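Long-range contact in pyruvate formate-lyase 2 (Archaeoglobus fulgidus, PDB 2F3O), which is a glycyl radical enzyme of unknown function, related to pyruvate formate-lyases and glycerol dehydratases and probably acting as a lyase: residues F168-L182 with Y193-I207. Sequence-based numbering, arbitrary orientation.
Sequences FRWFLEESERRIRAL and YSFYQAAKIVSEAVI
S175 meets A199, and S203 meets F171, in the close-packed middle of this antiparallel helical hairpin; the axes of 168-182 and 193-207 approach to 8.4 Å, their directions 153° apart. Each serine turns its hydroxyl back onto its own helix: S175 OG bonds to F171 O and S203 OG to A199 O (both 2.8 Å), so both polar groups are satisfied inside the interface, which is consistent with the close approach of the backbones. I179 packs as a knob, its CG2 between Y193 and Q197. At one end V206 CG1 sits over a face of the F168 ring, 3.6 Å from F168 CG. The extended R178 chain lays R178 CD over the face of the Y196 ring, 3.4 Å from Y196 CZ, and carries R178 NH1 to Y196 OH (3.2 Å, 150° at the hydrogen), a hydroxyl also bonded to F522 O. R178 is gripped in turn by E174, NE and NH2 sharing OE2. Looser is the partly exposed margin where K200 NZ makes a weak bond to E176 OE2 (3.2 Å). K200 NZ lies 3.1 Å from E204 OE1, and K48 holds the other oxygen of E204. Small buried serines and alanine thus probably permit the close spacing, while the lysine probably offsets the mutual repulsion of two carboxylates.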
ATOM      1  N   PHE A 168      21.015 -12.427  22.627  1.00 42.18           N
ATOM      2  CA  PHE A 168      20.250 -13.406  21.878  1.00 42.81           C
ATOM      3  C   PHE A 168      19.137 -14.098  22.653  1.00 43.32           C
ATOM      4  O   PHE A 168      18.253 -14.706  22.058  1.00 43.25           O
ATOM      5  CB  PHE A 168      21.171 -14.390  21.167  1.00 43.04           C
ATOM      6  CG  PHE A 168      21.779 -13.834  19.911  1.00 42.95           C
ATOM      7  CD1 PHE A 168      22.851 -12.975  19.962  1.00 42.29           C
ATOM      8  CD2 PHE A 168      21.261 -14.164  18.681  1.00 44.32           C
ATOM      9  CE1 PHE A 168      23.400 -12.457  18.817  1.00 43.87           C
ATOM     10  CE2 PHE A 168      21.807 -13.649  17.524  1.00 44.72           C
ATOM     11  CZ  PHE A 168      22.879 -12.793  17.591  1.00 43.91           C
ATOM     12  N   ARG A 169      19.149 -13.962  23.975  1.00 44.36           N
ATOM     13  CA  ARG A 169      18.049 -14.463  24.781  1.00 45.43           C
ATOM     14  C   ARG A 169      16.840 -13.562  24.613  1.00 45.56           C
ATOM     15  O   ARG A 169      15.702 -14.000  24.813  1.00 46.04           O
ATOM     16  CB  ARG A 169      18.420 -14.535  26.256  1.00 46.06           C
ATOM     17  CG  ARG A 169      17.666 -15.632  27.066  1.00 48.59           C
ATOM     18  CD  ARG A 169      17.694 -15.330  28.564  1.00 51.25           C
ATOM     19  NE  ARG A 169      16.838 -14.189  28.881  1.00 53.91           N
ATOM     20  CZ  ARG A 169      17.101 -13.293  29.822  1.00 55.79           C
ATOM     21  NH1 ARG A 169      16.263 -12.286  30.057  1.00 56.98           N
ATOM     22  NH2 ARG A 169      18.206 -13.404  30.529  1.00 56.76           N
ATOM     23  N   TRP A 170      17.082 -12.303  24.244  1.00 45.25           N
ATOM     24  CA  TRP A 170      15.987 -11.390  23.957  1.00 44.47           C
ATOM     25  C   TRP A 170      15.295 -11.852  22.705  1.00 44.25           C
ATOM     26  O   TRP A 170      14.079 -11.914  22.665  1.00 44.33           O
ATOM     27  CB  TRP A 170      16.475  -9.958  23.769  1.00 44.31           C
ATOM     28  CG  TRP A 170      15.356  -9.000  23.621  1.00 43.88           C
ATOM     29  CD1 TRP A 170      14.611  -8.465  24.624  1.00 43.92           C
ATOM     30  CD2 TRP A 170      14.828  -8.469  22.398  1.00 44.31           C
ATOM     31  NE1 TRP A 170      13.654  -7.634  24.111  1.00 44.50           N
ATOM     32  CE2 TRP A 170      13.763  -7.614  22.743  1.00 44.71           C
ATOM     33  CE3 TRP A 170      15.140  -8.644  21.042  1.00 44.77           C
ATOM     34  CZ2 TRP A 170      13.009  -6.917  21.777  1.00 43.98           C
ATOM     35  CZ3 TRP A 170      14.393  -7.934  20.083  1.00 44.21           C
ATOM     36  CH2 TRP A 170      13.344  -7.090  20.461  1.00 43.69           C
ATOM     37  N   PHE A 171      16.085 -12.195  21.697  1.00 43.88           N
ATOM     38  CA  PHE A 171      15.547 -12.583  20.406  1.00 43.91           C
ATOM     39  C   PHE A 171      14.728 -13.849  20.530  1.00 43.94           C
ATOM     40  O   PHE A 171      13.644 -13.956  19.944  1.00 43.85           O
ATOM     41  CB  PHE A 171      16.661 -12.755  19.363  1.00 43.69           C
ATOM     42  CG  PHE A 171      17.282 -11.454  18.948  1.00 44.41           C
ATOM     43  CD1 PHE A 171      16.691 -10.664  17.987  1.00 44.72           C
ATOM     44  CD2 PHE A 171      18.435 -11.001  19.545  1.00 44.04           C
ATOM     45  CE1 PHE A 171      17.252  -9.461  17.626  1.00 44.10           C
ATOM     46  CE2 PHE A 171      18.979  -9.807  19.189  1.00 43.71           C
ATOM     47  CZ  PHE A 171      18.388  -9.037  18.229  1.00 43.58           C
ATOM     48  N   LEU A 172      15.237 -14.779  21.331  1.00 43.62           N
ATOM     49  CA  LEU A 172      14.600 -16.059  21.508  1.00 43.04           C
ATOM     50  C   LEU A 172      13.242 -15.844  22.126  1.00 42.81           C
ATOM     51  O   LEU A 172      12.241 -16.359  21.617  1.00 42.74           O
ATOM     52  CB  LEU A 172      15.470 -16.958  22.379  1.00 43.20           C
ATOM     53  CG  LEU A 172      14.894 -18.299  22.813  1.00 42.43           C
ATOM     54  CD1 LEU A 172      14.509 -19.081  21.595  1.00 42.18           C
ATOM     55  CD2 LEU A 172      15.923 -19.046  23.626  1.00 41.80           C
ATOM     56  N   GLU A 173      13.206 -15.047  23.187  1.00 42.63           N
ATOM     57  CA  GLU A 173      11.954 -14.777  23.880  1.00 42.92           C
ATOM     58  C   GLU A 173      10.983 -13.929  23.065  1.00 42.69           C
ATOM     59  O   GLU A 173       9.768 -14.125  23.144  1.00 42.85           O
ATOM     60  CB  GLU A 173      12.217 -14.095  25.209  1.00 43.09           C
ATOM     61  CG  GLU A 173      12.881 -14.982  26.231  1.00 44.31           C
ATOM     62  CD  GLU A 173      13.275 -14.205  27.473  1.00 45.61           C
ATOM     63  OE1 GLU A 173      12.618 -13.181  27.784  1.00 46.45           O
ATOM     64  OE2 GLU A 173      14.238 -14.624  28.130  1.00 45.71           O
ATOM     65  N   GLU A 174      11.515 -12.988  22.290  1.00 42.41           N
ATOM     66  CA  GLU A 174      10.671 -12.097  21.514  1.00 42.06           C
ATOM     67  C   GLU A 174      10.078 -12.861  20.357  1.00 41.46           C
ATOM     68  O   GLU A 174       8.903 -12.683  20.056  1.00 40.97           O
ATOM     69  CB  GLU A 174      11.424 -10.831  21.070  1.00 42.33           C
ATOM     70  CG  GLU A 174      10.543  -9.683  20.494  1.00 43.52           C
ATOM     71  CD  GLU A 174       9.438  -9.170  21.445  1.00 45.16           C
ATOM     72  OE1 GLU A 174       9.682  -9.099  22.663  1.00 46.02           O
ATOM     73  OE2 GLU A 174       8.331  -8.810  20.974  1.00 44.75           O
ATOM     74  N   SER A 175      10.879 -13.749  19.762  1.00 41.17           N
ATOM     75  CA  SER A 175      10.401 -14.649  18.714  1.00 40.89           C
ATOM     76  C   SER A 175       9.285 -15.504  19.249  1.00 41.06           C
ATOM     77  O   SER A 175       8.294 -15.718  18.550  1.00 40.84           O
ATOM     78  CB  SER A 175      11.491 -15.572  18.182  1.00 40.65           C
ATOM     79  OG  SER A 175      12.510 -14.852  17.542  1.00 39.78           O
ATOM     80  N   GLU A 176       9.441 -15.970  20.491  1.00 41.13           N
ATOM     81  CA  GLU A 176       8.393 -16.753  21.140  1.00 41.12           C
ATOM     82  C   GLU A 176       7.109 -15.982  21.396  1.00 41.35           C
ATOM     83  O   GLU A 176       6.035 -16.535  21.173  1.00 41.33           O
ATOM     84  CB  GLU A 176       8.893 -17.443  22.402  1.00 41.05           C
ATOM     85  CG  GLU A 176       9.492 -18.817  22.119  1.00 41.36           C
ATOM     86  CD  GLU A 176      10.479 -19.300  23.177  1.00 41.81           C
ATOM     87  OE1 GLU A 176      10.798 -18.542  24.134  1.00 42.45           O
ATOM     88  OE2 GLU A 176      10.945 -20.453  23.032  1.00 41.24           O
ATOM     89  N   ARG A 177       7.203 -14.720  21.826  1.00 42.00           N
ATOM     90  CA  ARG A 177       5.988 -13.895  22.000  1.00 43.14           C
ATOM     91  C   ARG A 177       5.323 -13.715  20.652  1.00 43.16           C
ATOM     92  O   ARG A 177       4.104 -13.838  20.550  1.00 43.94           O
ATOM     93  CB  ARG A 177       6.249 -12.514  22.629  1.00 42.57           C
ATOM     94  CG  ARG A 177       6.783 -12.519  24.051  1.00 43.84           C
ATOM     95  CD  ARG A 177       7.299 -11.122  24.466  1.00 45.10           C
ATOM     96  NE  ARG A 177       8.169 -11.148  25.660  1.00 50.39           N
ATOM     97  CZ  ARG A 177       9.511 -11.051  25.657  1.00 52.90           C
ATOM     98  NH1 ARG A 177      10.191 -10.915  24.525  1.00 52.50           N
ATOM     99  NH2 ARG A 177      10.198 -11.088  26.803  1.00 54.68           N
ATOM    100  N   ARG A 178       6.132 -13.463  19.622  1.00 43.18           N
ATOM    101  CA  ARG A 178       5.635 -13.205  18.274  1.00 43.22           C
ATOM    102  C   ARG A 178       5.082 -14.430  17.569  1.00 43.21           C
ATOM    103  O   ARG A 178       4.172 -14.303  16.766  1.00 43.53           O
ATOM    104  CB  ARG A 178       6.713 -12.539  17.411  1.00 43.38           C
ATOM    105  CG  ARG A 178       6.979 -11.130  17.863  1.00 43.62           C
ATOM    106  CD  ARG A 178       8.045 -10.401  17.094  1.00 44.01           C
ATOM    107  NE  ARG A 178       8.424  -9.249  17.900  1.00 46.63           N
ATOM    108  CZ  ARG A 178       8.655  -8.019  17.453  1.00 47.21           C
ATOM    109  NH1 ARG A 178       8.574  -7.719  16.157  1.00 48.22           N
ATOM    110  NH2 ARG A 178       8.979  -7.085  18.327  1.00 46.56           N
ATOM    111  N   ILE A 179       5.643 -15.603  17.852  1.00 43.05           N
ATOM    112  CA  ILE A 179       5.073 -16.861  17.367  1.00 42.60           C
ATOM    113  C   ILE A 179       3.674 -17.086  17.965  1.00 42.92           C
ATOM    114  O   ILE A 179       2.747 -17.425  17.235  1.00 43.37           O
ATOM    115  CB  ILE A 179       6.009 -18.063  17.633  1.00 42.24           C
ATOM    116  CG1 ILE A 179       7.243 -18.000  16.723  1.00 41.53           C
ATOM    117  CG2 ILE A 179       5.287 -19.372  17.424  1.00 41.03           C
ATOM    118  CD1 ILE A 179       8.424 -18.846  17.208  1.00 39.72           C
ATOM    119  N   ARG A 180       3.511 -16.842  19.264  1.00 43.08           N
ATOM    120  CA  ARG A 180       2.196 -16.965  19.904  1.00 43.56           C
ATOM    121  C   ARG A 180       1.164 -16.012  19.327  1.00 43.21           C
ATOM    122  O   ARG A 180       0.036 -16.410  19.054  1.00 43.71           O
ATOM    123  CB  ARG A 180       2.279 -16.714  21.406  1.00 43.97           C
ATOM    124  CG  ARG A 180       2.283 -17.959  22.283  1.00 46.35           C
ATOM    125  CD  ARG A 180       3.100 -17.687  23.567  1.00 50.33           C
ATOM    126  NE  ARG A 180       3.012 -16.289  24.038  1.00 53.04           N
ATOM    127  CZ  ARG A 180       4.015 -15.596  24.600  1.00 53.13           C
ATOM    128  NH1 ARG A 180       3.810 -14.333  24.995  1.00 52.33           N
ATOM    129  NH2 ARG A 180       5.224 -16.156  24.763  1.00 51.35           N
ATOM    130  N   ALA A 181       1.547 -14.756  19.132  1.00 42.56           N
ATOM    131  CA  ALA A 181       0.596 -13.762  18.665  1.00 41.81           C
ATOM    132  C   ALA A 181       0.169 -14.038  17.226  1.00 41.59           C
ATOM    133  O   ALA A 181      -0.911 -13.633  16.812  1.00 41.79           O
ATOM    134  CB  ALA A 181       1.165 -12.387  18.801  1.00 41.27           C
ATOM    135  N   LEU A 182       1.010 -14.749  16.481  1.00 41.30           N
ATOM    136  CA  LEU A 182       0.728 -15.062  15.100  1.00 41.06           C
ATOM    137  C   LEU A 182      -0.258 -16.192  15.068  1.00 41.06           C
ATOM    138  O   LEU A 182      -1.185 -16.201  14.255  1.00 40.94           O
ATOM    139  CB  LEU A 182       2.005 -15.440  14.364  1.00 41.06           C
ATOM    140  CG  LEU A 182       2.675 -14.180  13.832  1.00 41.02           C
ATOM    141  CD1 LEU A 182       3.979 -14.497  13.169  1.00 41.17           C
ATOM    142  CD2 LEU A 182       1.746 -13.504  12.870  1.00 42.17           C
ATOM    143  N   TYR A 193       5.597 -16.059  10.003  1.00 38.44           N
ATOM    144  CA  TYR A 193       5.649 -17.176  10.932  1.00 38.79           C
ATOM    145  C   TYR A 193       6.898 -18.067  10.764  1.00 38.35           C
ATOM    146  O   TYR A 193       7.607 -18.334  11.722  1.00 38.35           O
ATOM    147  CB  TYR A 193       4.375 -17.980  10.774  1.00 39.49           C
ATOM    148  CG  TYR A 193       4.103 -19.005  11.847  1.00 40.72           C
ATOM    149  CD1 TYR A 193       3.877 -18.628  13.167  1.00 41.60           C
ATOM    150  CD2 TYR A 193       4.006 -20.353  11.525  1.00 41.62           C
ATOM    151  CE1 TYR A 193       3.594 -19.580  14.136  1.00 42.00           C
ATOM    152  CE2 TYR A 193       3.715 -21.297  12.479  1.00 42.32           C
ATOM    153  CZ  TYR A 193       3.516 -20.909  13.777  1.00 41.27           C
ATOM    154  OH  TYR A 193       3.245 -21.872  14.703  1.00 41.00           O
ATOM    155  N   SER A 194       7.174 -18.486   9.537  1.00 37.89           N
ATOM    156  CA  SER A 194       8.411 -19.175   9.186  1.00 37.23           C
ATOM    157  C   SER A 194       9.643 -18.423   9.647  1.00 36.77           C
ATOM    158  O   SER A 194      10.618 -19.035  10.097  1.00 36.35           O
ATOM    159  CB  SER A 194       8.502 -19.323   7.668  1.00 37.37           C
ATOM    160  OG  SER A 194       7.432 -20.091   7.155  1.00 38.05           O
ATOM    161  N   PHE A 195       9.594 -17.096   9.519  1.00 36.44           N
ATOM    162  CA  PHE A 195      10.714 -16.247   9.911  1.00 36.33           C
ATOM    163  C   PHE A 195      10.996 -16.349  11.397  1.00 36.39           C
ATOM    164  O   PHE A 195      12.105 -16.664  11.799  1.00 36.54           O
ATOM    165  CB  PHE A 195      10.462 -14.794   9.559  1.00 36.00           C
ATOM    166  CG  PHE A 195      11.567 -13.877   9.978  1.00 35.92           C
ATOM    167  CD1 PHE A 195      12.636 -13.647   9.142  1.00 36.18           C
ATOM    168  CD2 PHE A 195      11.542 -13.242  11.209  1.00 35.73           C
ATOM    169  CE1 PHE A 195      13.657 -12.794   9.525  1.00 36.12           C
ATOM    170  CE2 PHE A 195      12.561 -12.397  11.599  1.00 35.30           C
ATOM    171  CZ  PHE A 195      13.612 -12.171  10.762  1.00 35.56           C
ATOM    172  N   TYR A 196       9.988 -16.074  12.211  1.00 36.24           N
ATOM    173  CA  TYR A 196      10.160 -16.153  13.651  1.00 36.08           C
ATOM    174  C   TYR A 196      10.495 -17.571  14.155  1.00 36.30           C
ATOM    175  O   TYR A 196      11.268 -17.740  15.123  1.00 36.07           O
ATOM    176  CB  TYR A 196       8.955 -15.541  14.348  1.00 35.62           C
ATOM    177  CG  TYR A 196       8.942 -14.031  14.202  1.00 35.23           C
ATOM    178  CD1 TYR A 196       7.801 -13.350  13.776  1.00 34.27           C
ATOM    179  CD2 TYR A 196      10.086 -13.293  14.457  1.00 35.49           C
ATOM    180  CE1 TYR A 196       7.796 -11.980  13.625  1.00 34.19           C
ATOM    181  CE2 TYR A 196      10.098 -11.911  14.302  1.00 36.05           C
ATOM    182  CZ  TYR A 196       8.950 -11.261  13.888  1.00 35.19           C
ATOM    183  OH  TYR A 196       8.963  -9.892  13.775  1.00 34.07           O
ATOM    184  N   GLN A 197       9.969 -18.579  13.460  1.00 36.18           N
ATOM    185  CA  GLN A 197      10.386 -19.938  13.714  1.00 36.21           C
ATOM    186  C   GLN A 197      11.869 -20.109  13.475  1.00 36.66           C
ATOM    187  O   GLN A 197      12.543 -20.785  14.256  1.00 37.14           O
ATOM    188  CB  GLN A 197       9.645 -20.934  12.842  1.00 35.84           C
ATOM    189  CG  GLN A 197       8.171 -21.130  13.154  1.00 35.48           C
ATOM    190  CD  GLN A 197       7.852 -21.611  14.557  1.00 33.69           C
ATOM    191  OE1 GLN A 197       8.724 -22.028  15.342  1.00 29.28           O
ATOM    192  NE2 GLN A 197       6.566 -21.552  14.879  1.00 34.02           N
ATOM    193  N   ALA A 198      12.377 -19.500  12.407  1.00 36.65           N
ATOM    194  CA  ALA A 198      13.788 -19.615  12.100  1.00 36.55           C
ATOM    195  C   ALA A 198      14.603 -18.838  13.119  1.00 36.69           C
ATOM    196  O   ALA A 198      15.594 -19.348  13.628  1.00 36.92           O
ATOM    197  CB  ALA A 198      14.071 -19.121  10.701  1.00 36.89           C
ATOM    198  N   ALA A 199      14.154 -17.624  13.427  1.00 36.57           N
ATOM    199  CA  ALA A 199      14.836 -16.746  14.355  1.00 36.67           C
ATOM    200  C   ALA A 199      15.043 -17.433  15.703  1.00 37.34           C
ATOM    201  O   ALA A 199      16.165 -17.426  16.209  1.00 37.55           O
ATOM    202  CB  ALA A 199      14.062 -15.456  14.522  1.00 36.28           C
ATOM    203  N   LYS A 200      13.966 -18.026  16.247  1.00 37.65           N
ATOM    204  CA  LYS A 200      13.986 -18.833  17.468  1.00 37.82           C
ATOM    205  C   LYS A 200      15.106 -19.867  17.479  1.00 38.67           C
ATOM    206  O   LYS A 200      16.004 -19.820  18.333  1.00 38.39           O
ATOM    207  CB  LYS A 200      12.662 -19.585  17.588  1.00 37.99           C
ATOM    208  CG  LYS A 200      12.533 -20.481  18.827  1.00 37.06           C
ATOM    209  CD  LYS A 200      11.288 -21.305  18.762  1.00 37.09           C
ATOM    210  CE  LYS A 200      11.538 -22.702  19.274  1.00 38.13           C
ATOM    211  NZ  LYS A 200      11.354 -22.715  20.760  1.00 39.92           N
ATOM    212  N   ILE A 201      15.025 -20.792  16.520  1.00 39.39           N
ATOM    213  CA  ILE A 201      16.045 -21.806  16.253  1.00 40.20           C
ATOM    214  C   ILE A 201      17.458 -21.214  16.194  1.00 40.78           C
ATOM    215  O   ILE A 201      18.363 -21.663  16.896  1.00 41.41           O
ATOM    216  CB  ILE A 201      15.739 -22.550  14.920  1.00 40.23           C
ATOM    217  CG1 ILE A 201      14.456 -23.366  15.058  1.00 40.14           C
ATOM    218  CG2 ILE A 201      16.868 -23.489  14.524  1.00 40.25           C
ATOM    219  CD1 ILE A 201      13.997 -24.042  13.773  1.00 40.20           C
ATOM    220  N   VAL A 202      17.630 -20.184  15.384  1.00 41.06           N
ATOM    221  CA  VAL A 202      18.935 -19.565  15.188  1.00 41.57           C
ATOM    222  C   VAL A 202      19.471 -18.831  16.432  1.00 42.10           C
ATOM    223  O   VAL A 202      20.686 -18.773  16.647  1.00 42.33           O
ATOM    224  CB  VAL A 202      18.895 -18.686  13.909  1.00 41.37           C
ATOM    225  CG1 VAL A 202      19.290 -17.264  14.169  1.00 40.50           C
ATOM    226  CG2 VAL A 202      19.688 -19.326  12.815  1.00 41.39           C
ATOM    227  N   SER A 203      18.571 -18.318  17.267  1.00 42.54           N
ATOM    228  CA  SER A 203      18.970 -17.723  18.534  1.00 43.62           C
ATOM    229  C   SER A 203      19.470 -18.784  19.513  1.00 43.88           C
ATOM    230  O   SER A 203      20.520 -18.615  20.130  1.00 44.07           O
ATOM    231  CB  SER A 203      17.806 -16.964  19.159  1.00 43.72           C
ATOM    232  OG  SER A 203      17.344 -15.973  18.264  1.00 45.32           O
ATOM    233  N   GLU A 204      18.704 -19.870  19.629  1.00 44.19           N
ATOM    234  CA  GLU A 204      19.048 -21.030  20.448  1.00 44.40           C
ATOM    235  C   GLU A 204      20.420 -21.584  20.102  1.00 44.52           C
ATOM    236  O   GLU A 204      21.210 -21.855  20.985  1.00 44.78           O
ATOM    237  CB  GLU A 204      18.004 -22.134  20.268  1.00 44.47           C
ATOM    238  CG  GLU A 204      16.751 -21.964  21.104  1.00 44.62           C
ATOM    239  CD  GLU A 204      15.559 -22.713  20.518  1.00 46.49           C
ATOM    240  OE1 GLU A 204      14.425 -22.487  20.992  1.00 46.39           O
ATOM    241  OE2 GLU A 204      15.747 -23.524  19.573  1.00 47.50           O
ATOM    242  N   ALA A 205      20.683 -21.736  18.812  1.00 44.74           N
ATOM    243  CA  ALA A 205      21.968 -22.172  18.295  1.00 44.99           C
ATOM    244  C   ALA A 205      23.136 -21.333  18.824  1.00 45.49           C
ATOM    245  O   ALA A 205      24.146 -21.883  19.288  1.00 45.35           O
ATOM    246  CB  ALA A 205      21.939 -22.103  16.788  1.00 44.58           C
ATOM    247  N   VAL A 206      22.976 -20.007  18.754  1.00 45.95           N
ATOM    248  CA  VAL A 206      24.028 -19.056  19.099  1.00 46.28           C
ATOM    249  C   VAL A 206      24.291 -19.021  20.598  1.00 46.59           C
ATOM    250  O   VAL A 206      25.457 -18.987  21.022  1.00 46.44           O
ATOM    251  CB  VAL A 206      23.732 -17.662  18.500  1.00 46.43           C
ATOM    252  CG1 VAL A 206      24.095 -16.537  19.447  1.00 46.45           C
ATOM    253  CG2 VAL A 206      24.484 -17.508  17.177  1.00 46.92           C
ATOM    254  N   ILE A 207      23.209 -19.105  21.384  1.00 47.01           N
ATOM    255  CA  ILE A 207      23.276 -19.236  22.851  1.00 47.14           C
ATOM    256  C   ILE A 207      24.046 -20.500  23.245  1.00 47.64           C
ATOM    257  O   ILE A 207      25.014 -20.439  24.005  1.00 47.91           O
ATOM    258  CB  ILE A 207      21.869 -19.225  23.478  1.00 46.92           C
ATOM    259  CG1 ILE A 207      21.227 -17.856  23.288  1.00 46.54           C
ATOM    260  CG2 ILE A 207      21.914 -19.538  24.960  1.00 46.66           C
ATOM    261  CD1 ILE A 207      19.791 -17.815  23.683  1.00 46.14           C
TER